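Local coordinates for protein N-acetylneuraminate lyase (Fusobacterium nucleatum subsp. nucleatum ATCC 25586, PDB 5ZKA) that belongs to the dihydrodipicolinate synthetase family of enzymes, which are built on a TIM barrel, at residues B[79-84]-B[104-109]. Residues are numbered along the deposited sequence; the frame is centred on the assembly and turned at random.
Sequences NLIAQV and YKCLSA
Ala82 and Ser108 carry the ladder that joins these two parallel strands. Ala82 N donates to Cys106 O at 3.0 Å, the amide of Ser108 returns a bond to the carbonyl of Ala82, and Val84 N reaches Ser108 O at 2.9 Å with an N-H...O angle of 164°. Ala82 thus gives both its N-H and its C=O to the neighbouring strand, bonding the residues on either side of Leu107, as in a parallel ladder, and weaker CA-H...O contacts, such as that of Gln83 CA with Ser108 O, run beside the amide bonds.

On the face that carries Gln83 and Ser108, toward the barrel interior, the hydroxyl of Ser108 sits between its own backbone N and carbonyl carbon (chi1 68°), where it presses on the Gln83 chain, OG lying 3.3 Å from Gln83 CG. The Ser108 hydroxyl is hydrogen-bonded with Tyr47 OH. The Gln83 chain, bent at chi2 (-80°), passes over Ser108 and brings OE1 3.4 Å from Ala109 CA; the amide is fixed by Gly85 N at OE1 and Gly49 O at NE2. Alongside, Ile81 CG2 rests 3.8 Å from Ser108 CB.

The other face meets the helices. The Tyr104 ring meets the strand obliquely, its CD2 atom 3.6 Å from Ala82 CB and 3.9 Å from Leu80 CB, while its OH is hydrogen-bonded to Phe67 O in helix 60-74. Farther along, Leu107 CD2 loosely joins Ala82 and Val84 under helix 89-102. Strand 79-83, helix 89-102 and strand 107-109 form one beta-alpha-beta crossover, the repeating step of the eight-stranded parallel TIM barrel.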
ATOM      1  N   ASN B  79     -11.200  19.352  15.937  1.00 26.48           N
ATOM      2  CA  ASN B  79     -12.031  18.167  16.122  1.00 29.14           C
ATOM      3  C   ASN B  79     -11.382  17.211  17.124  1.00 32.96           C
ATOM      4  O   ASN B  79     -10.156  17.125  17.230  1.00 30.09           O
ATOM      5  CB  ASN B  79     -12.270  17.453  14.791  1.00 26.34           C
ATOM      6  CG  ASN B  79     -13.053  18.308  13.806  1.00 28.02           C
ATOM      7  OD1 ASN B  79     -12.687  18.407  12.632  1.00 37.21           O
ATOM      8  ND2 ASN B  79     -14.120  18.938  14.281  1.00 24.74           N
ATOM      9  N   LEU B  80     -12.218  16.504  17.882  1.00 31.79           N
ATOM     10  CA  LEU B  80     -11.746  15.529  18.856  1.00 31.62           C
ATOM     11  C   LEU B  80     -12.369  14.167  18.588  1.00 33.19           C
ATOM     12  O   LEU B  80     -13.554  14.065  18.256  1.00 32.64           O
ATOM     13  CB  LEU B  80     -12.081  15.964  20.293  1.00 31.52           C
ATOM     14  CG  LEU B  80     -11.549  17.326  20.718  1.00 31.19           C
ATOM     15  CD1 LEU B  80     -12.098  17.704  22.086  1.00 33.56           C
ATOM     16  CD2 LEU B  80     -10.037  17.335  20.718  1.00 35.58           C
ATOM     17  N   ILE B  81     -11.565  13.122  18.739  1.00 29.03           N
ATOM     18  CA  ILE B  81     -12.030  11.741  18.738  1.00 29.26           C
ATOM     19  C   ILE B  81     -11.475  11.085  19.995  1.00 33.00           C
ATOM     20  O   ILE B  81     -10.274  11.203  20.272  1.00 29.79           O
ATOM     21  CB  ILE B  81     -11.557  10.973  17.487  1.00 29.29           C
ATOM     22  CG1 ILE B  81     -11.994  11.675  16.195  1.00 30.68           C
ATOM     23  CG2 ILE B  81     -12.043   9.526  17.519  1.00 30.06           C
ATOM     24  CD1 ILE B  81     -11.286  11.101  14.955  1.00 29.92           C
ATOM     25  N   ALA B  82     -12.329  10.386  20.742  1.00 31.75           N
ATOM     26  CA  ALA B  82     -11.922   9.692  21.965  1.00 28.46           C
ATOM     27  C   ALA B  82     -11.941   8.186  21.732  1.00 29.52           C
ATOM     28  O   ALA B  82     -13.004   7.605  21.481  1.00 27.64           O
ATOM     29  CB  ALA B  82     -12.841  10.051  23.135  1.00 31.61           C
ATOM     30  N   GLN B  83     -10.769   7.557  21.821  1.00 31.91           N
ATOM     31  CA  GLN B  83     -10.678   6.103  21.776  1.00 34.87           C
ATOM     32  C   GLN B  83     -11.029   5.550  23.151  1.00 33.01           C
ATOM     33  O   GLN B  83     -10.366   5.877  24.146  1.00 35.35           O
ATOM     34  CB  GLN B  83      -9.268   5.662  21.367  1.00 37.41           C
ATOM     35  CG  GLN B  83      -9.213   4.301  20.701  1.00 39.08           C
ATOM     36  CD  GLN B  83      -9.250   3.164  21.693  1.00 41.69           C
ATOM     37  OE1 GLN B  83      -9.995   2.197  21.519  1.00 41.20           O
ATOM     38  NE2 GLN B  83      -8.444   3.271  22.749  1.00 47.20           N
ATOM     39  N   VAL B  84     -12.063   4.710  23.209  1.00 32.31           N
ATOM     40  CA  VAL B  84     -12.573   4.186  24.469  1.00 38.12           C
ATOM     41  C   VAL B  84     -12.598   2.662  24.502  1.00 43.70           C
ATOM     42  O   VAL B  84     -13.147   2.077  25.436  1.00 45.93           O
ATOM     43  CB  VAL B  84     -13.971   4.751  24.773  1.00 39.51           C
ATOM     44  CG1 VAL B  84     -13.933   6.262  24.738  1.00 35.55           C
ATOM     45  CG2 VAL B  84     -14.981   4.195  23.779  1.00 38.05           C
ATOM     46  N   TYR B 104     -17.203  15.107  24.240  1.00 32.03           N
ATOM     47  CA  TYR B 104     -16.669  14.512  23.021  1.00 35.16           C
ATOM     48  C   TYR B 104     -17.813  14.103  22.104  1.00 36.85           C
ATOM     49  O   TYR B 104     -18.794  13.500  22.543  1.00 37.88           O
ATOM     50  CB  TYR B 104     -15.804  13.297  23.350  1.00 37.37           C
ATOM     51  CG  TYR B 104     -14.454  13.644  23.941  1.00 35.04           C
ATOM     52  CD1 TYR B 104     -14.325  13.971  25.288  1.00 36.99           C
ATOM     53  CD2 TYR B 104     -13.308  13.631  23.156  1.00 37.58           C
ATOM     54  CE1 TYR B 104     -13.086  14.290  25.833  1.00 37.37           C
ATOM     55  CE2 TYR B 104     -12.067  13.937  23.687  1.00 32.64           C
ATOM     56  CZ  TYR B 104     -11.962  14.273  25.028  1.00 38.70           C
ATOM     57  OH  TYR B 104     -10.731  14.584  25.565  1.00 33.76           O
ATOM     58  N   LYS B 105     -17.675  14.421  20.817  1.00 32.36           N
ATOM     59  CA  LYS B 105     -18.735  14.198  19.845  1.00 32.53           C
ATOM     60  C   LYS B 105     -18.399  13.085  18.866  1.00 30.59           C
ATOM     61  O   LYS B 105     -19.102  12.919  17.864  1.00 32.87           O
ATOM     62  CB  LYS B 105     -19.042  15.495  19.087  1.00 31.43           C
ATOM     63  CG  LYS B 105     -19.490  16.656  19.982  1.00 36.80           C
ATOM     64  CD  LYS B 105     -20.821  16.382  20.658  1.00 38.66           C
ATOM     65  CE  LYS B 105     -21.219  17.541  21.576  1.00 40.91           C
ATOM     66  NZ  LYS B 105     -22.159  17.098  22.642  1.00 41.19           N
ATOM     67  N   CYS B 106     -17.352  12.305  19.138  1.00 28.37           N
ATOM     68  CA  CYS B 106     -17.011  11.183  18.275  1.00 31.28           C
ATOM     69  C   CYS B 106     -16.138  10.222  19.063  1.00 31.95           C
ATOM     70  O   CYS B 106     -15.193  10.649  19.731  1.00 29.11           O
ATOM     71  CB  CYS B 106     -16.286  11.643  17.009  1.00 32.24           C
ATOM     72  SG  CYS B 106     -16.110  10.301  15.793  1.00 33.28           S
ATOM     73  N   LEU B 107     -16.476   8.943  19.003  1.00 32.29           N
ATOM     74  CA  LEU B 107     -15.717   7.893  19.664  1.00 28.50           C
ATOM     75  C   LEU B 107     -14.970   7.083  18.625  1.00 31.86           C
ATOM     76  O   LEU B 107     -15.276   7.116  17.431  1.00 32.27           O
ATOM     77  CB  LEU B 107     -16.630   6.953  20.458  1.00 30.50           C
ATOM     78  CG  LEU B 107     -17.612   7.637  21.404  1.00 35.27           C
ATOM     79  CD1 LEU B 107     -18.501   6.617  22.088  1.00 37.38           C
ATOM     80  CD2 LEU B 107     -16.822   8.423  22.432  1.00 32.59           C
ATOM     81  N   SER B 108     -13.983   6.343  19.103  1.00 29.07           N
ATOM     82  CA  SER B 108     -13.390   5.281  18.315  1.00 34.25           C
ATOM     83  C   SER B 108     -13.121   4.122  19.257  1.00 38.12           C
ATOM     84  O   SER B 108     -13.093   4.285  20.483  1.00 36.29           O
ATOM     85  CB  SER B 108     -12.104   5.725  17.607  1.00 38.78           C
ATOM     86  OG  SER B 108     -11.086   5.976  18.554  1.00 35.90           O
ATOM     87  N   ALA B 109     -12.962   2.936  18.679  1.00 35.74           N
ATOM     88  CA  ALA B 109     -12.706   1.772  19.513  1.00 39.83           C
ATOM     89  C   ALA B 109     -12.023   0.699  18.689  1.00 36.02           C
ATOM     90  O   ALA B 109     -12.304   0.541  17.498  1.00 34.22           O
ATOM     91  CB  ALA B 109     -13.997   1.213  20.118  1.00 40.62           C
TER